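Local coordinates for periplasmic cell division protein (SufI) (Aquifex aeolicus, PDB 6SYY), which is a copper-containing enzyme of the multicopper oxidase family and probably oxidises its substrates, as laccases do, at the expense of dioxygen, at residues Asn92-Leu97 with Ala175-Ile180; Leu203-Lys208 with Asp229-Asn234. All blocks are in the same frame, centred on the assembly; numbering follows the deposited sequence.

Contact 1 of 2, residues Asn92-Leu97 with Ala175-Ile180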
ATOM      1  N   ASN A  92      15.696   2.707  -0.630  1.00 28.72           N
ATOM      2  CA  ASN A  92      14.288   2.421  -0.896  1.00 29.22           C
ATOM      3  C   ASN A  92      13.977   2.336  -2.384  1.00 49.71           C
ATOM      4  O   ASN A  92      13.056   3.016  -2.861  1.00 33.07           O
ATOM      5  CB  ASN A  92      13.397   3.487  -0.260  1.00 22.95           C
ATOM      6  CG  ASN A  92      13.531   3.533   1.240  1.00 29.40           C
ATOM      7  OD1 ASN A  92      13.844   2.529   1.879  1.00 25.10           O
ATOM      8  ND2 ASN A  92      13.293   4.703   1.816  1.00 37.98           N
ATOM      9  N   PRO A  93      14.695   1.520  -3.151  1.00 23.43           N
ATOM     10  CA  PRO A  93      14.428   1.454  -4.587  1.00 28.68           C
ATOM     11  C   PRO A  93      13.093   0.785  -4.871  1.00 27.53           C
ATOM     12  O   PRO A  93      12.509   0.105  -4.026  1.00 32.27           O
ATOM     13  CB  PRO A  93      15.588   0.616  -5.122  1.00 31.18           C
ATOM     14  CG  PRO A  93      15.921  -0.287  -3.982  1.00 27.90           C
ATOM     15  CD  PRO A  93      15.693   0.517  -2.734  1.00 22.14           C
ATOM     16  N   VAL A  94      12.605   0.994  -6.085  1.00 26.33           N
ATOM     17  CA  VAL A  94      11.475   0.215  -6.573  1.00 23.45           C
ATOM     18  C   VAL A  94      11.998  -1.167  -6.937  1.00 34.77           C
ATOM     19  O   VAL A  94      12.862  -1.307  -7.809  1.00 30.24           O
ATOM     20  CB  VAL A  94      10.796   0.893  -7.770  1.00 21.38           C
ATOM     21  CG1 VAL A  94       9.772  -0.039  -8.386  1.00 21.73           C
ATOM     22  CG2 VAL A  94      10.129   2.181  -7.326  1.00 23.71           C
ATOM     23  N   ILE A  95      11.514  -2.180  -6.241  1.00 26.61           N
ATOM     24  CA  ILE A  95      11.934  -3.552  -6.488  1.00 25.93           C
ATOM     25  C   ILE A  95      11.084  -4.119  -7.611  1.00 26.08           C
ATOM     26  O   ILE A  95       9.851  -4.057  -7.561  1.00 25.76           O
ATOM     27  CB  ILE A  95      11.805  -4.405  -5.217  1.00 31.77           C
ATOM     28  CG1 ILE A  95      12.767  -3.907  -4.137  1.00 25.93           C
ATOM     29  CG2 ILE A  95      12.054  -5.869  -5.541  1.00 25.30           C
ATOM     30  CD1 ILE A  95      12.654  -4.660  -2.819  1.00 23.49           C
ATOM     31  N   PHE A  96      11.735  -4.673  -8.625  1.00 25.17           N
ATOM     32  CA  PHE A  96      11.034  -5.315  -9.723  1.00 24.51           C
ATOM     33  C   PHE A  96      11.103  -6.827  -9.567  1.00 42.06           C
ATOM     34  O   PHE A  96      12.153  -7.381  -9.228  1.00 29.25           O
ATOM     35  CB  PHE A  96      11.616  -4.890 -11.075  1.00 28.70           C
ATOM     36  CG  PHE A  96      11.014  -3.623 -11.619  1.00 33.97           C
ATOM     37  CD1 PHE A  96      11.482  -2.384 -11.209  1.00 28.50           C
ATOM     38  CD2 PHE A  96       9.979  -3.672 -12.541  1.00 22.35           C
ATOM     39  CE1 PHE A  96      10.928  -1.215 -11.703  1.00 35.03           C
ATOM     40  CE2 PHE A  96       9.423  -2.508 -13.040  1.00 27.07           C
ATOM     41  CZ  PHE A  96       9.893  -1.277 -12.619  1.00 22.32           C
ATOM     42  N   LEU A  97       9.969  -7.486  -9.800  1.00 33.56           N
ATOM     43  CA  LEU A  97       9.872  -8.935  -9.758  1.00 23.62           C
ATOM     44  C   LEU A  97       9.133  -9.424 -10.991  1.00 27.92           C
ATOM     45  O   LEU A  97       8.292  -8.717 -11.554  1.00 28.21           O
ATOM     46  CB  LEU A  97       9.135  -9.423  -8.506  1.00 24.84           C
ATOM     47  CG  LEU A  97       9.805  -9.204  -7.155  1.00 28.04           C
ATOM     48  CD1 LEU A  97       8.842  -9.571  -6.042  1.00 34.05           C
ATOM     49  CD2 LEU A  97      11.067 -10.040  -7.062  1.00 33.20           C
ATOM     50  N   ALA A 175      10.050   2.389   3.749  1.00 28.00           N
ATOM     51  CA  ALA A 175       8.908   2.190   2.868  1.00 33.06           C
ATOM     52  C   ALA A 175       9.409   2.161   1.433  1.00 29.77           C
ATOM     53  O   ALA A 175      10.230   2.994   1.039  1.00 27.81           O
ATOM     54  CB  ALA A 175       7.846   3.289   3.035  1.00 19.25           C
ATOM     55  N   GLY A 176       8.907   1.206   0.661  1.00 22.06           N
ATOM     56  CA  GLY A 176       9.303   1.086  -0.728  1.00 24.66           C
ATOM     57  C   GLY A 176       8.219   0.411  -1.536  1.00 20.85           C
ATOM     58  O   GLY A 176       7.339  -0.271  -0.997  1.00 24.22           O
ATOM     59  N   MET A 177       8.302   0.608  -2.849  1.00 18.52           N
ATOM     60  CA  MET A 177       7.355   0.050  -3.801  1.00 18.39           C
ATOM     61  C   MET A 177       7.947  -1.178  -4.483  1.00 24.22           C
ATOM     62  O   MET A 177       9.153  -1.243  -4.738  1.00 21.67           O
ATOM     63  CB  MET A 177       6.966   1.097  -4.851  1.00 18.41           C
ATOM     64  CG  MET A 177       6.126   0.561  -6.003  1.00 22.61           C
ATOM     65  SD  MET A 177       5.635   1.823  -7.202  1.00 26.67           S
ATOM     66  CE  MET A 177       4.513   2.825  -6.224  1.00 18.29           C
ATOM     67  N   ILE A 178       7.080  -2.149  -4.765  1.00 26.98           N
ATOM     68  CA  ILE A 178       7.400  -3.333  -5.554  1.00 39.14           C
ATOM     69  C   ILE A 178       6.538  -3.312  -6.809  1.00 31.77           C
ATOM     70  O   ILE A 178       5.341  -3.008  -6.741  1.00 27.82           O
ATOM     71  CB  ILE A 178       7.155  -4.626  -4.746  1.00 30.36           C
ATOM     72  CG1 ILE A 178       8.081  -4.687  -3.531  1.00 26.69           C
ATOM     73  CG2 ILE A 178       7.320  -5.865  -5.623  1.00 21.73           C
ATOM     74  CD1 ILE A 178       7.774  -5.839  -2.597  1.00 26.00           C
ATOM     75  N   ILE A 179       7.142  -3.625  -7.954  1.00 29.97           N
ATOM     76  CA  ILE A 179       6.409  -3.785  -9.208  1.00 37.71           C
ATOM     77  C   ILE A 179       6.611  -5.213  -9.694  1.00 22.71           C
ATOM     78  O   ILE A 179       7.733  -5.602 -10.050  1.00 40.68           O
ATOM     79  CB  ILE A 179       6.848  -2.784 -10.281  1.00 23.84           C
ATOM     80  CG1 ILE A 179       6.394  -1.372  -9.921  1.00 19.22           C
ATOM     81  CG2 ILE A 179       6.267  -3.186 -11.624  1.00 23.66           C
ATOM     82  CD1 ILE A 179       6.847  -0.330 -10.920  1.00 19.45           C
ATOM     83  N   ILE A 180       5.529  -5.987  -9.723  1.00 28.05           N
ATOM     84  CA  ILE A 180       5.538  -7.327 -10.295  1.00 20.21           C
ATOM     85  C   ILE A 180       5.101  -7.234 -11.746  1.00 35.65           C
ATOM     86  O   ILE A 180       4.220  -6.439 -12.096  1.00 28.44           O
ATOM     87  CB  ILE A 180       4.625  -8.275  -9.494  1.00 20.63           C
ATOM     88  CG1 ILE A 180       5.161  -8.463  -8.078  1.00 32.24           C
ATOM     89  CG2 ILE A 180       4.512  -9.625 -10.182  1.00 26.21           C
ATOM     90  CD1 ILE A 180       4.327  -9.416  -7.245  1.00 29.96           C
TER
HETATM   91  O   HOH W   1      10.383   2.621  -3.571  1.00 26.50           O

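Contact 2 of 2, residues Leu203-Lys208 with Asp229-Asn234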
ATOM      1  N   LEU A 203       4.032   7.118  -7.535  1.00 28.48           N
ATOM      2  CA  LEU A 203       3.655   8.268  -6.716  1.00 18.91           C
ATOM      3  C   LEU A 203       3.395   7.743  -5.307  1.00 28.37           C
ATOM      4  O   LEU A 203       2.267   7.385  -4.954  1.00 20.55           O
ATOM      5  CB  LEU A 203       2.445   9.004  -7.293  1.00 24.24           C
ATOM      6  CG  LEU A 203       2.548   9.564  -8.720  1.00 19.33           C
ATOM      7  CD1 LEU A 203       1.269  10.290  -9.083  1.00 19.48           C
ATOM      8  CD2 LEU A 203       3.742  10.492  -8.878  1.00 25.04           C
ATOM      9  N   ILE A 204       4.453   7.684  -4.503  1.00 20.64           N
ATOM     10  CA  ILE A 204       4.356   7.257  -3.114  1.00 21.88           C
ATOM     11  C   ILE A 204       3.996   8.499  -2.303  1.00 31.22           C
ATOM     12  O   ILE A 204       4.855   9.330  -2.001  1.00 26.77           O
ATOM     13  CB  ILE A 204       5.652   6.603  -2.634  1.00 20.72           C
ATOM     14  CG1 ILE A 204       5.954   5.367  -3.492  1.00 18.66           C
ATOM     15  CG2 ILE A 204       5.556   6.248  -1.152  1.00 18.60           C
ATOM     16  CD1 ILE A 204       7.413   4.977  -3.537  1.00 25.22           C
ATOM     17  N   ILE A 205       2.717   8.632  -1.962  1.00 26.83           N
ATOM     18  CA  ILE A 205       2.212   9.835  -1.309  1.00 19.52           C
ATOM     19  C   ILE A 205       2.266   9.652   0.202  1.00 23.88           C
ATOM     20  O   ILE A 205       1.744   8.671   0.746  1.00 26.23           O
ATOM     21  CB  ILE A 205       0.787  10.162  -1.779  1.00 19.14           C
ATOM     22  CG1 ILE A 205       0.737  10.227  -3.304  1.00 19.03           C
ATOM     23  CG2 ILE A 205       0.323  11.480  -1.176  1.00 24.08           C
ATOM     24  CD1 ILE A 205      -0.625  10.589  -3.850  1.00 24.48           C
ATOM     25  N   GLN A 206       2.898  10.605   0.878  1.00 27.12           N
ATOM     26  CA  GLN A 206       3.100  10.552   2.316  1.00 19.67           C
ATOM     27  C   GLN A 206       2.971  11.957   2.880  1.00 22.52           C
ATOM     28  O   GLN A 206       3.353  12.935   2.233  1.00 30.15           O
ATOM     29  CB  GLN A 206       4.478   9.986   2.667  1.00 21.11           C
ATOM     30  CG  GLN A 206       4.765   8.605   2.108  1.00 25.54           C
ATOM     31  CD  GLN A 206       6.127   8.101   2.531  1.00 28.57           C
ATOM     32  OE1 GLN A 206       6.236   7.173   3.334  1.00 30.43           O
ATOM     33  NE2 GLN A 206       7.176   8.718   2.001  1.00 29.21           N
ATOM     34  N   ASP A 207       2.429  12.059   4.087  1.00 33.18           N
ATOM     35  CA  ASP A 207       2.417  13.322   4.806  1.00 21.06           C
ATOM     36  C   ASP A 207       3.367  13.224   5.989  1.00 29.22           C
ATOM     37  O   ASP A 207       3.413  12.199   6.679  1.00 32.96           O
ATOM     38  CB  ASP A 207       1.005  13.712   5.266  1.00 24.48           C
ATOM     39  CG  ASP A 207       0.353  12.660   6.138  1.00 30.97           C
ATOM     40  OD1 ASP A 207       0.653  11.461   5.968  1.00 29.64           O
ATOM     41  OD2 ASP A 207      -0.479  13.038   6.991  1.00 26.60           O
ATOM     42  N   LYS A 208       4.153  14.280   6.194  1.00 32.48           N
ATOM     43  CA  LYS A 208       5.148  14.320   7.257  1.00 41.87           C
ATOM     44  C   LYS A 208       5.218  15.730   7.830  1.00 26.05           C
ATOM     45  O   LYS A 208       4.749  16.697   7.223  1.00 32.80           O
ATOM     46  CB  LYS A 208       6.532  13.863   6.755  1.00 34.64           C
ATOM     47  CG  LYS A 208       6.574  12.387   6.380  1.00 30.29           C
ATOM     48  CD  LYS A 208       7.973  11.850   6.094  1.00 39.24           C
ATOM     49  CE  LYS A 208       7.896  10.349   5.798  1.00 25.92           C
ATOM     50  NZ  LYS A 208       9.158   9.789   5.258  1.00 58.04           N
ATOM     51  N   ASP A 229       1.871  17.599   8.390  1.00 39.00           N
ATOM     52  CA  ASP A 229       1.616  18.964   7.942  1.00 51.25           C
ATOM     53  C   ASP A 229       2.031  19.182   6.489  1.00 48.75           C
ATOM     54  O   ASP A 229       1.461  20.038   5.802  1.00 32.81           O
ATOM     55  CB  ASP A 229       2.356  19.941   8.860  1.00 34.28           C
ATOM     56  CG  ASP A 229       1.933  21.379   8.652  1.00122.67           C
ATOM     57  OD1 ASP A 229       0.877  21.613   8.025  1.00147.97           O
ATOM     58  OD2 ASP A 229       2.664  22.279   9.119  1.00140.33           O
ATOM     59  N   THR A 230       3.001  18.411   6.004  1.00 33.49           N
ATOM     60  CA  THR A 230       3.613  18.610   4.699  1.00 28.77           C
ATOM     61  C   THR A 230       3.396  17.372   3.840  1.00 44.57           C
ATOM     62  O   THR A 230       3.637  16.249   4.294  1.00 36.56           O
ATOM     63  CB  THR A 230       5.112  18.890   4.856  1.00 31.49           C
ATOM     64  OG1 THR A 230       5.299  20.071   5.648  1.00 39.75           O
ATOM     65  CG2 THR A 230       5.777  19.071   3.503  1.00 26.11           C
ATOM     66  N   ILE A 231       2.949  17.573   2.602  1.00 40.03           N
ATOM     67  CA  ILE A 231       2.685  16.464   1.692  1.00 32.74           C
ATOM     68  C   ILE A 231       3.922  16.204   0.849  1.00 26.38           C
ATOM     69  O   ILE A 231       4.546  17.135   0.327  1.00 27.67           O
ATOM     70  CB  ILE A 231       1.465  16.757   0.804  1.00 34.61           C
ATOM     71  CG1 ILE A 231       0.281  17.174   1.672  1.00 55.21           C
ATOM     72  CG2 ILE A 231       1.107  15.527  -0.014  1.00 28.09           C
ATOM     73  CD1 ILE A 231      -0.180  16.091   2.634  1.00 41.21           C
ATOM     74  N   LEU A 232       4.278  14.930   0.712  1.00 24.81           N
ATOM     75  CA  LEU A 232       5.442  14.516  -0.051  1.00 22.04           C
ATOM     76  C   LEU A 232       5.031  13.460  -1.063  1.00 39.19           C
ATOM     77  O   LEU A 232       4.134  12.650  -0.812  1.00 40.65           O
ATOM     78  CB  LEU A 232       6.550  13.950   0.851  1.00 25.96           C
ATOM     79  CG  LEU A 232       7.279  14.883   1.824  1.00 28.25           C
ATOM     80  CD1 LEU A 232       6.432  15.199   3.038  1.00 62.45           C
ATOM     81  CD2 LEU A 232       8.586  14.252   2.255  1.00 50.70           C
ATOM     82  N   VAL A 233       5.687  13.485  -2.218  1.00 23.73           N
ATOM     83  CA  VAL A 233       5.572  12.430  -3.216  1.00 27.61           C
ATOM     84  C   VAL A 233       6.979  11.929  -3.491  1.00 24.03           C
ATOM     85  O   VAL A 233       7.838  12.697  -3.940  1.00 28.98           O
ATOM     86  CB  VAL A 233       4.895  12.917  -4.504  1.00 23.33           C
ATOM     87  CG1 VAL A 233       4.615  11.741  -5.418  1.00 24.84           C
ATOM     88  CG2 VAL A 233       3.616  13.672  -4.189  1.00 23.43           C
ATOM     89  N   ASN A 234       7.220  10.652  -3.200  1.00 26.84           N
ATOM     90  CA  ASN A 234       8.552  10.069  -3.333  1.00 25.48           C
ATOM     91  C   ASN A 234       9.579  10.880  -2.549  1.00 28.70           C
ATOM     92  O   ASN A 234      10.688  11.135  -3.019  1.00 28.85           O
ATOM     93  CB  ASN A 234       8.950   9.955  -4.803  1.00 30.21           C
ATOM     94  CG  ASN A 234       7.897   9.256  -5.626  1.00 26.05           C
ATOM     95  OD1 ASN A 234       7.085   8.500  -5.093  1.00 33.35           O
ATOM     96  ND2 ASN A 234       7.901   9.503  -6.933  1.00 27.17           N
TER

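Contact 1 of 2, residues Asn92-Leu97 with Ala175-Ile180
Ile95, Phe96 and Leu97 pair in parallel with Ile178, Ile179 and Ile180, joining two neighbouring strands of a cupredoxin-like domain. Three backbone bonds hold the pair: Ile95 N to Met177 O at 3.0 Å, Ile179 N to Ile95 O at 2.8 Å, and Leu97 N to Ile179 O. Before the strands converge, a water takes over the pattern, donating to Asn92 O and accepting from Met177 N at 3.0 Å. The amide of Asn92 instead lies against the Ala175 carbonyl, CG 3.4 Å from Ala175 O, and is tied through OD1 to Tyr85 N and through ND2 to Gly173 O.

The two faces of the sheet are filled differently. On one, Phe96 and Ile179 run side by side, and Ile179 CB is 4.1 Å from the Phe96 centroid, a CH-pi contact 22° off the normal. Ile179 CG1 is anti to its own carbonyl carbon (chi1 -70°), which puts both branches above the same ring face, out towards its rim: CG2 is 3.5 Å from Phe96 CE2 and CD1 3.6 Å from Phe96 CZ. On the other face Leu97 CD1 slants over Ile178 CG2 at 4.0 Å; Tyr158, from the adjacent strand 154-160, packs beside Ile95 and Ile178, and Phe122 meets Leu97. Strand 94-98 sits between 54-56 and 176-181, all parallel, in a mixed sheet consistent with the Greek-key beta sandwich of cupredoxin domains.

Contact 2 of 2, residues Leu203-Lys208 with Asp229-Asn234
Asn234 and Ile204 close one end of an antiparallel strand pair, and a classic beta bulge, in which Asp229 and Thr230 both face Lys208, closes the other; the pair belongs to the second cupredoxin-like region of the multicopper oxidase. At the first end Ile204 is gripped twice. Its N donates to Asn234 OD1 at 2.8 Å, with an N-H...O angle of 166° and the donor tilted 23° from the plane of the amide carbonyl, while its O accepts from Asn234 N at 3.0 Å. The side-chain oxygen thus stands in for a strand carbonyl just where Asn234 leaves the beta conformation, its phi being positive. Asn234 CG lies anti to its own carbonyl carbon (chi1 -52°), which swings the amide back beside the backbone N and across the isoleucine, OD1 coming 3.4 Å from Ile204 CB. ND2 of the same amide bonds to Pro202 O and Asn50 O, so its rotation is fixed.

Further along, Gln206 and Leu232 form a hydrogen-bonded pair, Leu232 N to Gln206 O measuring 2.7 Å, and Lys208 with Thr230 forms the next. Leu232 CD1 packs against Lys208 CB at 4.0 Å. On the opposite face Val233 CG1 meets Leu203 CD2 at 3.8 Å, and Ile231 CD1 reaches Asp207 CB at 3.7 Å. The Asp207 carboxylate turns to other partners, OD2 bonding to Gly228 N and forming a salt bridge with Arg259 NE. Such a buried carboxylate is probably kept ionised by arginine and amide together, and the amide of Asn234 carries the backbone bonding past the strand's end.

Contact 1 is complete before the chain reaches contact 2, and the two belong to successive cupredoxin-like parts of the chain, with centres about 17 Å apart. They nevertheless meet: Met177 CE rests 4.0 Å from Ile204 CG1, so a methionine from the parallel pair packs on a residue held at the end of the antiparallel one. Both lie close to the copper centre without supplying ligands. The side chain of Ala175 is about 5 Å from that of the copper ligand His159 and about 9 Å from a bound copper ion, whereas that of Gln206 is about 8 Å from the side chain of His159 and about 11 Å from a bound copper ion.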